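Local structure of endoglucanase (Ruminococcus champanellensis, 6WQV) at residues Thr51-Pro56 / Ile118-Asp123; Gly30-Ala35 / Leu336-Leu341; Val78-His83 / Asn98-Val103. The protein is a broad-specificity GH5 family endoglucanase, most likely cutting beta-1,4-linked plant polysaccharides such as cellulose and xylan, and holds cellotriose in its cleft here. One frame throughout, in Å; residues are numbered along the deposited sequence. Where two conformers were deposited one is given.

Contact 1. Residues Thr51-Pro56 / Ile118-Asp123. With BGC (beta-D-glucopyranose), chain E; GLC (alpha-D-glucopyranose), chain B; BGC (beta-D-glucopyranose), chain C.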
loop_
_atom_site.group_PDB
_atom_site.type_symbol
_atom_site.label_atom_id
_atom_site.label_comp_id
_atom_site.label_asym_id
_atom_site.label_seq_id
_atom_site.Cartn_x
_atom_site.Cartn_y
_atom_site.Cartn_z
ATOM N N THR A 51 -14.425 -7.833 -8.909
ATOM C CA THR A 51 -14.099 -8.844 -9.906
ATOM C C THR A 51 -13.726 -8.244 -11.259
ATOM O O THR A 51 -13.606 -8.980 -12.243
ATOM C CB THR A 51 -15.268 -9.824 -10.070
ATOM O OG1 THR A 51 -16.427 -9.145 -10.576
ATOM C CG2 THR A 51 -15.618 -10.474 -8.737
ATOM N N ALA A 52 -13.506 -6.932 -11.322
ATOM C CA ALA A 52 -13.313 -6.281 -12.608
ATOM C C ALA A 52 -11.955 -6.579 -13.231
ATOM O O ALA A 52 -11.824 -6.493 -14.457
ATOM C CB ALA A 52 -13.498 -4.772 -12.454
ATOM N N TRP A 53 -10.956 -6.926 -12.433
ATOM C CA TRP A 53 -9.583 -7.054 -12.903
ATOM C C TRP A 53 -9.013 -8.446 -12.629
ATOM O O TRP A 53 -7.886 -8.593 -12.148
ATOM C CB TRP A 53 -8.680 -5.996 -12.269
ATOM C CG TRP A 53 -8.836 -4.584 -12.764
ATOM C CD1 TRP A 53 -9.647 -4.131 -13.764
ATOM C CD2 TRP A 53 -8.136 -3.439 -12.263
ATOM N NE1 TRP A 53 -9.495 -2.771 -13.910
ATOM C CE2 TRP A 53 -8.571 -2.324 -13.003
ATOM C CE3 TRP A 53 -7.178 -3.250 -11.259
ATOM C CZ2 TRP A 53 -8.083 -1.034 -12.770
ATOM C CZ3 TRP A 53 -6.698 -1.970 -11.025
ATOM C CH2 TRP A 53 -7.149 -0.879 -11.783
ATOM N N GLY A 54 -9.788 -9.486 -12.910
ATOM C CA GLY A 54 -9.249 -10.837 -12.933
ATOM C C GLY A 54 -9.137 -11.524 -11.595
ATOM O O GLY A 54 -8.435 -12.539 -11.490
ATOM N N CYS A 55 -9.804 -11.014 -10.571
ATOM C CA CYS A 55 -9.795 -11.673 -9.286
ATOM C C CYS A 55 -11.190 -12.163 -8.929
ATOM O O CYS A 55 -12.186 -11.530 -9.301
ATOM C CB CYS A 55 -9.294 -10.702 -8.214
ATOM S SG CYS A 55 -7.550 -10.272 -8.444
ATOM N N PRO A 56 -11.289 -13.305 -8.259
ATOM C CA PRO A 56 -12.584 -13.765 -7.754
ATOM C C PRO A 56 -12.969 -12.972 -6.514
ATOM O O PRO A 56 -12.176 -12.222 -5.948
ATOM C CB PRO A 56 -12.311 -15.231 -7.403
ATOM C CG PRO A 56 -10.870 -15.234 -6.997
ATOM C CD PRO A 56 -10.189 -14.217 -7.887
ATOM N N ILE A 118 -6.611 4.539 0.654
ATOM C CA ILE A 118 -7.252 4.937 -0.595
ATOM C C ILE A 118 -6.216 4.731 -1.698
ATOM O O ILE A 118 -5.022 4.984 -1.489
ATOM C CB ILE A 118 -7.823 6.370 -0.577
ATOM C CG1 ILE A 118 -6.743 7.451 -0.653
ATOM C CG2 ILE A 118 -8.674 6.608 0.670
ATOM C CD1 ILE A 118 -7.312 8.876 -0.613
ATOM N N HIS A 119 -6.656 4.223 -2.857
ATOM C CA HIS A 119 -5.712 3.676 -3.821
ATOM C C HIS A 119 -5.769 4.450 -5.129
ATOM O O HIS A 119 -5.106 5.489 -5.258
ATOM C CB HIS A 119 -5.877 2.153 -3.943
ATOM C CG HIS A 119 -4.655 1.454 -4.449
ATOM N ND1 HIS A 119 -3.597 1.118 -3.626
ATOM C CD2 HIS A 119 -4.315 1.031 -5.690
ATOM C CE1 HIS A 119 -2.667 0.513 -4.340
ATOM N NE2 HIS A 119 -3.080 0.446 -5.595
ATOM N N HIS A 120 -6.485 3.969 -6.144
ATOM C CA HIS A 120 -6.465 4.618 -7.455
ATOM C C HIS A 120 -7.467 5.776 -7.498
ATOM O O HIS A 120 -8.509 5.724 -8.157
ATOM C CB HIS A 120 -6.759 3.618 -8.564
ATOM C CG HIS A 120 -5.716 2.562 -8.744
ATOM N ND1 HIS A 120 -4.368 2.841 -8.808
ATOM C CD2 HIS A 120 -5.831 1.220 -8.922
ATOM C CE1 HIS A 120 -3.694 1.722 -9.000
ATOM N NE2 HIS A 120 -4.560 0.722 -9.075
ATOM N N GLU A 121 -7.104 6.858 -6.807
ATOM C CA GLU A 121 -7.924 8.057 -6.696
ATOM C C GLU A 121 -7.422 9.186 -7.586
ATOM O O GLU A 121 -7.921 10.309 -7.489
ATOM C CB GLU A 121 -7.932 8.545 -5.247
ATOM C CG GLU A 121 -8.421 7.509 -4.240
ATOM C CD GLU A 121 -9.862 7.065 -4.469
ATOM O OE1 GLU A 121 -10.783 7.890 -4.610
ATOM O OE2 GLU A 121 -10.088 5.840 -4.488
ATOM N N ASN A 122 -6.449 8.920 -8.453
ATOM C CA ASN A 122 -5.740 9.994 -9.138
ATOM C C ASN A 122 -6.612 10.801 -10.094
ATOM O O ASN A 122 -6.178 11.880 -10.519
ATOM C CB ASN A 122 -4.538 9.396 -9.871
ATOM C CG ASN A 122 -3.786 8.379 -9.024
ATOM O OD1 ASN A 122 -3.871 7.173 -9.261
ATOM N ND2 ASN A 122 -3.050 8.860 -8.032
ATOM N N ASP A 123 -7.821 10.342 -10.435
ATOM C CA ASP A 123 -8.669 11.158 -11.301
ATOM C C ASP A 123 -9.038 12.460 -10.608
ATOM O O ASP A 123 -9.216 13.485 -11.271
ATOM C CB ASP A 123 -9.937 10.426 -11.735
ATOM C CG ASP A 123 -9.704 9.493 -12.908
ATOM O OD1 ASP A 123 -8.555 9.409 -13.393
ATOM O OD2 ASP A 123 -10.674 8.833 -13.345
HETATM C C2 BGC E . -4.782 -2.419 -15.905
HETATM C C3 BGC E . -6.157 -2.749 -16.342
HETATM C C4 BGC E . -6.413 -4.249 -16.365
HETATM C C5 BGC E . -6.064 -4.861 -15.004
HETATM C C6 BGC E . -6.211 -6.376 -15.036
HETATM C C1 BGC E . -4.431 -3.052 -14.570
HETATM O O2 BGC E . -4.620 -1.001 -15.757
HETATM O O3 BGC E . -6.354 -2.225 -17.680
HETATM O O4 BGC E . -7.785 -4.495 -16.647
HETATM O O5 BGC E . -4.684 -4.550 -14.628
HETATM O O6 BGC E . -5.192 -6.911 -15.823
HETATM C C1 GLC B . 1.976 0.677 -7.787
HETATM C C2 GLC B . 0.482 0.520 -7.577
HETATM C C3 GLC B . -0.168 -0.758 -7.895
HETATM C C4 GLC B . 0.336 -1.298 -9.212
HETATM C C5 GLC B . 1.821 -1.519 -9.050
HETATM C C6 GLC B . 2.481 -2.268 -10.195
HETATM O O1 GLC B . 2.786 0.397 -6.723
HETATM O O2 GLC B . 0.199 0.960 -6.214
HETATM O O3 GLC B . -1.618 -0.494 -7.979
HETATM O O4 GLC B . -0.366 -2.506 -9.522
HETATM O O5 GLC B . 2.487 -0.199 -8.929
HETATM O O6 GLC B . 2.404 -1.568 -11.360
HETATM C C2 BGC C . -1.131 -3.921 -11.255
HETATM C C3 BGC C . -1.651 -3.935 -12.656
HETATM C C4 BGC C . -2.769 -2.946 -12.865
HETATM C C5 BGC C . -2.354 -1.552 -12.446
HETATM C C6 BGC C . -3.442 -0.525 -12.463
HETATM C C1 BGC C . -0.708 -2.521 -10.832
HETATM O O2 BGC C . -0.005 -4.822 -11.123
HETATM O O3 BGC C . -2.126 -5.294 -12.965
HETATM O O4 BGC C . -3.089 -2.847 -14.303
HETATM O O5 BGC C . -1.854 -1.591 -11.043
HETATM O O6 BGC C . -2.881 0.774 -12.243
#

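Contact 2. Residues Gly30-Ala35 / Leu336-Leu341. With BGC (beta-D-glucopyranose), chain C.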
loop_
_atom_site.group_PDB
_atom_site.type_symbol
_atom_site.label_atom_id
_atom_site.label_comp_id
_atom_site.label_asym_id
_atom_site.label_seq_id
_atom_site.Cartn_x
_atom_site.Cartn_y
_atom_site.Cartn_z
ATOM N N GLY A 30 -4.074 -7.406 -4.130
ATOM C CA GLY A 30 -3.999 -6.507 -5.266
ATOM C C GLY A 30 -5.031 -6.766 -6.349
ATOM O O GLY A 30 -5.540 -7.876 -6.534
ATOM N N ASN A 31 -5.328 -5.702 -7.111
ATOM C CA ASN A 31 -6.259 -5.735 -8.247
ATOM C C ASN A 31 -7.656 -6.243 -7.857
ATOM O O ASN A 31 -8.345 -6.892 -8.653
ATOM C CB ASN A 31 -5.697 -6.542 -9.425
ATOM C CG ASN A 31 -4.712 -5.762 -10.269
ATOM O OD1 ASN A 31 -4.298 -4.664 -9.894
ATOM N ND2 ASN A 31 -4.338 -6.318 -11.410
ATOM N N THR A 32 -8.087 -5.894 -6.642
ATOM C CA THR A 32 -9.313 -6.400 -6.040
ATOM C C THR A 32 -10.185 -5.215 -5.666
ATOM O O THR A 32 -10.888 -4.674 -6.531
ATOM C CB THR A 32 -8.932 -7.357 -4.902
ATOM O OG1 THR A 32 -8.054 -8.380 -5.414
ATOM C CG2 THR A 32 -10.131 -8.029 -4.298
ATOM N N LEU A 33 -10.211 -4.786 -4.396
ATOM C CA LEU A 33 -11.018 -3.618 -4.029
ATOM C C LEU A 33 -10.449 -2.326 -4.601
ATOM O O LEU A 33 -11.136 -1.295 -4.567
ATOM C CB LEU A 33 -11.165 -3.529 -2.512
ATOM C CG LEU A 33 -11.761 -4.777 -1.841
ATOM C CD1 LEU A 33 -11.881 -4.549 -0.328
ATOM C CD2 LEU A 33 -13.096 -5.176 -2.465
ATOM N N ASP A 34 -9.223 -2.376 -5.140
ATOM C CA ASP A 34 -8.589 -1.266 -5.842
ATOM C C ASP A 34 -8.969 -1.184 -7.320
ATOM O O ASP A 34 -8.641 -0.181 -7.967
ATOM C CB ASP A 34 -7.054 -1.337 -5.713
ATOM C CG ASP A 34 -6.472 -2.746 -5.948
ATOM O OD1 ASP A 34 -7.002 -3.728 -5.383
ATOM O OD2 ASP A 34 -5.454 -2.848 -6.667
ATOM N N ALA A 35 -9.643 -2.188 -7.877
ATOM C CA ALA A 35 -10.002 -2.142 -9.285
ATOM C C ALA A 35 -10.964 -0.994 -9.554
ATOM O O ALA A 35 -11.915 -0.764 -8.799
ATOM C CB ALA A 35 -10.633 -3.470 -9.704
ATOM N N LEU A 336 -0.166 -16.210 -4.770
ATOM C CA LEU A 336 -1.251 -17.122 -4.419
ATOM C C LEU A 336 -2.213 -17.209 -5.594
ATOM O O LEU A 336 -2.751 -16.191 -6.041
ATOM C CB LEU A 336 -2.020 -16.601 -3.204
ATOM C CG LEU A 336 -3.269 -17.400 -2.796
ATOM C CD1 LEU A 336 -2.884 -18.820 -2.415
ATOM C CD2 LEU A 336 -3.985 -16.692 -1.651
ATOM N N ASN A 337 -2.449 -18.420 -6.090
ATOM C CA ASN A 337 -3.512 -18.635 -7.063
ATOM C C ASN A 337 -4.802 -18.749 -6.261
ATOM O O ASN A 337 -5.056 -19.761 -5.603
ATOM C CB ASN A 337 -3.223 -19.869 -7.906
ATOM C CG ASN A 337 -4.226 -20.062 -9.010
ATOM O OD1 ASN A 337 -5.404 -19.734 -8.868
ATOM N ND2 ASN A 337 -3.769 -20.605 -10.132
ATOM N N ARG A 338 -5.623 -17.695 -6.290
ATOM C CA ARG A 338 -6.746 -17.608 -5.363
ATOM C C ARG A 338 -7.829 -18.634 -5.672
ATOM O O ARG A 338 -8.498 -19.121 -4.754
ATOM C CB ARG A 338 -7.323 -16.188 -5.372
ATOM C CG ARG A 338 -6.375 -15.130 -4.820
ATOM C CD ARG A 338 -7.008 -13.764 -4.811
ATOM N NE ARG A 338 -5.985 -12.727 -4.876
ATOM C CZ ARG A 338 -6.250 -11.438 -5.037
ATOM N NH1 ARG A 338 -7.497 -11.020 -5.126
ATOM N NH2 ARG A 338 -5.252 -10.573 -5.116
ATOM N N GLY A 339 -8.025 -18.974 -6.946
ATOM C CA GLY A 339 -9.073 -19.914 -7.300
ATOM C C GLY A 339 -8.759 -21.350 -6.949
ATOM O O GLY A 339 -9.670 -22.130 -6.678
ATOM N N THR A 340 -7.478 -21.715 -6.943
ATOM C CA THR A 340 -7.067 -23.076 -6.608
ATOM C C THR A 340 -6.527 -23.190 -5.189
ATOM O O THR A 340 -6.330 -24.314 -4.706
ATOM C CB THR A 340 -5.992 -23.535 -7.598
ATOM O OG1 THR A 340 -4.889 -22.629 -7.545
ATOM C CG2 THR A 340 -6.557 -23.551 -9.004
ATOM N N LEU A 341 -6.339 -22.057 -4.514
ATOM C CA LEU A 341 -5.713 -21.963 -3.193
ATOM C C LEU A 341 -4.371 -22.683 -3.167
ATOM O O LEU A 341 -4.097 -23.521 -2.305
ATOM C CB LEU A 341 -6.637 -22.452 -2.080
ATOM C CG LEU A 341 -7.799 -21.549 -1.660
ATOM C CD1 LEU A 341 -8.528 -22.208 -0.492
ATOM C CD2 LEU A 341 -7.332 -20.162 -1.298
HETATM C C2 BGC C . -1.131 -3.921 -11.255
HETATM C C3 BGC C . -1.651 -3.935 -12.656
HETATM C C4 BGC C . -2.769 -2.946 -12.865
HETATM C C5 BGC C . -2.354 -1.552 -12.446
HETATM C C6 BGC C . -3.442 -0.525 -12.463
HETATM C C1 BGC C . -0.708 -2.521 -10.832
HETATM O O2 BGC C . -0.005 -4.822 -11.123
HETATM O O3 BGC C . -2.126 -5.294 -12.965
HETATM O O4 BGC C . -3.089 -2.847 -14.303
HETATM O O5 BGC C . -1.854 -1.591 -11.043
HETATM O O6 BGC C . -2.881 0.774 -12.243
#

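Contact 3. Residues Val78-His83 / Asn98-Val103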
loop_
_atom_site.group_PDB
_atom_site.type_symbol
_atom_site.label_atom_id
_atom_site.label_comp_id
_atom_site.label_asym_id
_atom_site.label_seq_id
_atom_site.Cartn_x
_atom_site.Cartn_y
_atom_site.Cartn_z
ATOM N N VAL A 78 -7.795 -0.094 -1.516
ATOM C CA VAL A 78 -9.187 0.165 -1.841
ATOM C C VAL A 78 -9.280 1.421 -2.680
ATOM O O VAL A 78 -8.813 2.490 -2.265
ATOM C CB VAL A 78 -10.063 0.314 -0.588
ATOM C CG1 VAL A 78 -11.508 0.606 -0.994
ATOM C CG2 VAL A 78 -9.973 -0.914 0.296
ATOM N N SER A 79 -9.906 1.314 -3.842
ATOM C CA SER A 79 -10.252 2.477 -4.645
ATOM C C SER A 79 -11.692 2.846 -4.337
ATOM O O SER A 79 -12.601 2.025 -4.497
ATOM C CB SER A 79 -10.039 2.208 -6.128
ATOM O OG SER A 79 -8.658 2.021 -6.384
ATOM N N TRP A 80 -11.888 4.068 -3.849
ATOM C CA TRP A 80 -13.197 4.544 -3.428
ATOM C C TRP A 80 -13.902 5.377 -4.486
ATOM O O TRP A 80 -15.115 5.584 -4.381
ATOM C CB TRP A 80 -13.036 5.367 -2.143
ATOM C CG TRP A 80 -12.349 4.608 -1.030
ATOM C CD1 TRP A 80 -11.002 4.461 -0.843
ATOM C CD2 TRP A 80 -12.984 3.888 0.043
ATOM N NE1 TRP A 80 -10.759 3.705 0.284
ATOM C CE2 TRP A 80 -11.955 3.339 0.839
ATOM C CE3 TRP A 80 -14.316 3.655 0.404
ATOM C CZ2 TRP A 80 -12.220 2.566 1.971
ATOM C CZ3 TRP A 80 -14.575 2.892 1.537
ATOM C CH2 TRP A 80 -13.533 2.365 2.310
ATOM N N ILE A 81 -13.182 5.810 -5.523
ATOM C CA ILE A 81 -13.711 6.791 -6.470
ATOM C C ILE A 81 -15.036 6.341 -7.086
ATOM O O ILE A 81 -15.981 7.129 -7.196
ATOM C CB ILE A 81 -12.654 7.130 -7.536
ATOM C CG1 ILE A 81 -13.171 8.195 -8.497
ATOM C CG2 ILE A 81 -12.235 5.883 -8.312
ATOM C CD1 ILE A 81 -12.139 8.652 -9.513
ATOM N N ASP A 82 -15.127 5.082 -7.520
ATOM C CA ASP A 82 -16.350 4.644 -8.189
ATOM C C ASP A 82 -17.491 4.367 -7.218
ATOM O O ASP A 82 -18.573 3.950 -7.656
ATOM C CB ASP A 82 -16.101 3.402 -9.047
ATOM C CG ASP A 82 -15.027 3.617 -10.080
ATOM O OD1 ASP A 82 -15.005 4.690 -10.726
ATOM O OD2 ASP A 82 -14.198 2.697 -10.244
ATOM N N HIS A 83 -17.265 4.588 -5.918
ATOM C CA HIS A 83 -18.244 4.363 -4.860
ATOM C C HIS A 83 -18.469 5.617 -4.027
ATOM O O HIS A 83 -18.965 5.524 -2.901
ATOM C CB HIS A 83 -17.763 3.225 -3.955
ATOM C CG HIS A 83 -17.192 2.077 -4.719
ATOM N ND1 HIS A 83 -17.981 1.102 -5.287
ATOM C CD2 HIS A 83 -15.917 1.791 -5.078
ATOM C CE1 HIS A 83 -17.215 0.244 -5.939
ATOM N NE2 HIS A 83 -15.959 0.634 -5.818
ATOM N N ASN A 98 -19.606 -1.630 3.505
ATOM C CA ASN A 98 -19.861 -2.901 4.177
ATOM C C ASN A 98 -18.940 -3.992 3.648
ATOM O O ASN A 98 -18.409 -4.798 4.422
ATOM C CB ASN A 98 -21.318 -3.334 3.993
ATOM C CG ASN A 98 -22.300 -2.488 4.783
ATOM O OD1 ASN A 98 -21.915 -1.728 5.670
ATOM N ND2 ASN A 98 -23.580 -2.623 4.468
ATOM N N ARG A 99 -18.746 -4.046 2.331
ATOM C CA ARG A 99 -17.859 -5.063 1.775
ATOM C C ARG A 99 -16.417 -4.831 2.202
ATOM O O ARG A 99 -15.703 -5.784 2.545
ATOM C CB ARG A 99 -17.980 -5.101 0.250
ATOM C CG ARG A 99 -17.051 -6.108 -0.408
ATOM C CD ARG A 99 -17.263 -7.523 0.106
ATOM N NE ARG A 99 -16.297 -8.425 -0.512
ATOM C CZ ARG A 99 -15.988 -9.635 -0.056
ATOM N NH1 ARG A 99 -16.557 -10.117 1.035
ATOM N NH2 ARG A 99 -15.081 -10.358 -0.697
ATOM N N VAL A 100 -15.954 -3.574 2.176
ATOM C CA VAL A 100 -14.600 -3.290 2.636
ATOM C C VAL A 100 -14.422 -3.792 4.065
ATOM O O VAL A 100 -13.404 -4.409 4.401
ATOM C CB VAL A 100 -14.286 -1.784 2.516
ATOM C CG1 VAL A 100 -12.926 -1.478 3.137
ATOM C CG2 VAL A 100 -14.298 -1.328 1.070
ATOM N N GLN A 101 -15.409 -3.541 4.922
ATOM C CA GLN A 101 -15.300 -4.000 6.305
ATOM C C GLN A 101 -15.258 -5.524 6.387
ATOM O O GLN A 101 -14.515 -6.083 7.207
ATOM C CB GLN A 101 -16.439 -3.434 7.147
ATOM C CG GLN A 101 -16.374 -3.881 8.593
ATOM C CD GLN A 101 -17.245 -3.048 9.494
ATOM O OE1 GLN A 101 -18.309 -2.587 9.089
ATOM N NE2 GLN A 101 -16.799 -2.849 10.730
ATOM N N GLU A 102 -16.054 -6.212 5.562
ATOM C CA GLU A 102 -16.005 -7.675 5.531
ATOM C C GLU A 102 -14.596 -8.175 5.228
ATOM O O GLU A 102 -14.113 -9.131 5.851
ATOM C CB GLU A 102 -16.962 -8.214 4.462
ATOM C CG GLU A 102 -18.444 -8.143 4.781
ATOM C CD GLU A 102 -19.336 -8.746 3.686
ATOM O OE1 GLU A 102 -18.815 -9.319 2.699
ATOM O OE2 GLU A 102 -20.573 -8.646 3.821
ATOM N N VAL A 103 -13.936 -7.572 4.237
ATOM C CA VAL A 103 -12.610 -8.021 3.825
ATOM C C VAL A 103 -11.573 -7.670 4.884
ATOM O O VAL A 103 -10.699 -8.482 5.215
ATOM C CB VAL A 103 -12.251 -7.436 2.449
ATOM C CG1 VAL A 103 -10.802 -7.730 2.111
ATOM C CG2 VAL A 103 -13.171 -7.993 1.370
#

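Contact 1. Residues Thr51-Pro56 / Ile118-Asp123
Trp53 and His120 both hold CG anti to the carbonyl carbon (chi1 -73° and -66°), which throws each ring forward from its loop until the two rims meet. The span is long: the nearest alpha carbons, those of the same two residues, are 13.3 Å apart, and the two side chains close it to van der Waals distance. Contact is made between Trp53 CH2, at the far corner of the indole, and His120 CD2, 3.8 Å away. Neither ring covers the face of the other; their planes are turned by 54°, with the imidazole carbon near the plane of the indole at its edge.

This rim-to-rim meeting leaves an indole face for the glycan. The beta-glucose of chain E lies over it, with C5 of the sugar 3.6 Å above the plane and offset toward the rim, an arrangement consistent with CH-pi packing of sugar on indole. The middle glucose, of chain C, tucks its exocyclic carbon into the corner between the rings: C6 comes 3.8 Å from Trp53 CH2, while O6 lies 3.5 Å from His120 CE1.

His119 supplies the directed bond. CG anti to the backbone N puts its ring where NE2 meets O3 of the alpha-glucose at 3.0 Å, in an almost straight hydrogen bond in which either partner may be the donor. The same ring backs its neighbour, His119 CD2 standing 3.3 Å above the centre of the His120 imidazole.

Asn163, His241 and Gln288 also bind that glucose. This is the carbohydrate-binding wall expected of a GH5 barrel: apolar indole surface takes the C-H face of one sugar, whereas a polar imidazole nitrogen is bonded to a hydroxyl of another.

Contact 2. Residues Gly30-Ala35 / Leu336-Leu341
Arg338 reaches the Gly30-Ala35 loop with two hydrogen bonds from the edge of its guanidinium. NH1 points at Thr32 OG1 over 2.7 Å, practically straight at 178° and in the guanidinium plane; NH2 gives a longer, more bent bond of 3.1 Å to Gly30 O, 149° at the hydrogen, arriving in the carbonyl plane on a lone pair, although the oxygen is tilted from the plane of the guanidinium. The two acceptors are themselves joined, because Thr32 OG1 donates its hydrogen bond to Gly30 O at 2.8 Å, from well above the carbonyl plane. Hydroxyl and carbonyl thus form a closed circuit with the arginine, in which the carbonyl takes two donors from different directions and the rotation of the threonine hydroxyl is fixed. An extended chain from CG to NE carries the charge this far into the interior.

In the next shell, Asp34 turns its carboxylate back onto the backbone of the loop. Its OD1 receives Thr32 N at 2.7 Å and its OD2 receives Asn31 N at 2.9 Å, the latter on the syn lone pair, while a type I turn from Thr32 to Ala35 brings the acid round. The loop so braced presents Asn31 to the ligand: ND2 donates to O3 of the middle glucose, of chain C, at 2.9 Å, and Trp321 and Asn323 also bind the glycan.

The loop follows the first barrel strand, 26-29, and Gly30 is tied by its backbone to Asp322 at the end of the last, 318-322. Arg338 comes in from just beyond the short strand 336-337, passing Met62 of helix 60-68, while Thr32 leans on Glu50 of helix 46-50.

Contact 3. Residues Val78-His83 / Asn98-Val103
Trp80, the residue that carries its indole onto Val100, is pinned at both ends: Glu121 OE2 accepts a hydrogen bond from Trp80 N and a weak one from Ile81 N, and the indole NE1 donates to Asn117 O. What remains for the helix is the hydrocarbon corner: Trp80 CH2 rests 4.0 Å from Val100 CG2, approaching the valine obliquely.

Val78 meets the same residue tip to tip. Its CG1 lies 4.0 Å from Val100 CG2, and its CG2 stands 4.1 Å from Val100 CG1, so the two forks face each other. Val100 has CG1 anti to the backbone N (chi1 174°), which spreads the two methyls so that each touches Val78 as well as the indole. Val78 CG1 is meanwhile 3.3 Å above the indole plane, toward its rim, so tryptophan and valine offer the helix one joined apolar surface.

In the TIM barrel this is strand-end loop against following helix: strand 73-76 leads into Val78-His83, the chain returns as helix 94-108, and strand 113-117 completes the beta-alpha-beta unit. Leu116 of that strand touches both valines. Cut back to an alanine, Val100 would probably leave a gap beside Trp80 CH2 and take from Val78 its partner on this segment of the helix.

On another side of the helix the chemistry changes. Arg99 NH1 forms a salt bridge to Glu102 OE1 at 2.9 Å, edge-on to the guanidinium, and Val103 CG2 covers the centre of one face, 3.5 Å above it. The same guanidinium also reaches Glu50, through NE in a second salt bridge, and Thr58 O, through NH2.

The three contacts differ in burial. Contact 1 lies at the surface, joining two loops by ring rims and sugar; contacts 2 and 3 are buried, the former wholly polar across its segments, the latter wholly apolar. Each has one segment in a loop that follows a barrel strand, and contacts 1 and 2 share the middle glucose. Ser79 of contact 3 is the hub between them: its OG meets Asp34 O of contact 2 at 2.7 Å and His120 N of contact 1 at 2.9 Å. Leu33 of contact 2 also packs on Val78 and Val103. Along the chain, contact 3 is nested inside the loop closed by contact 1, itself inside that of contact 2.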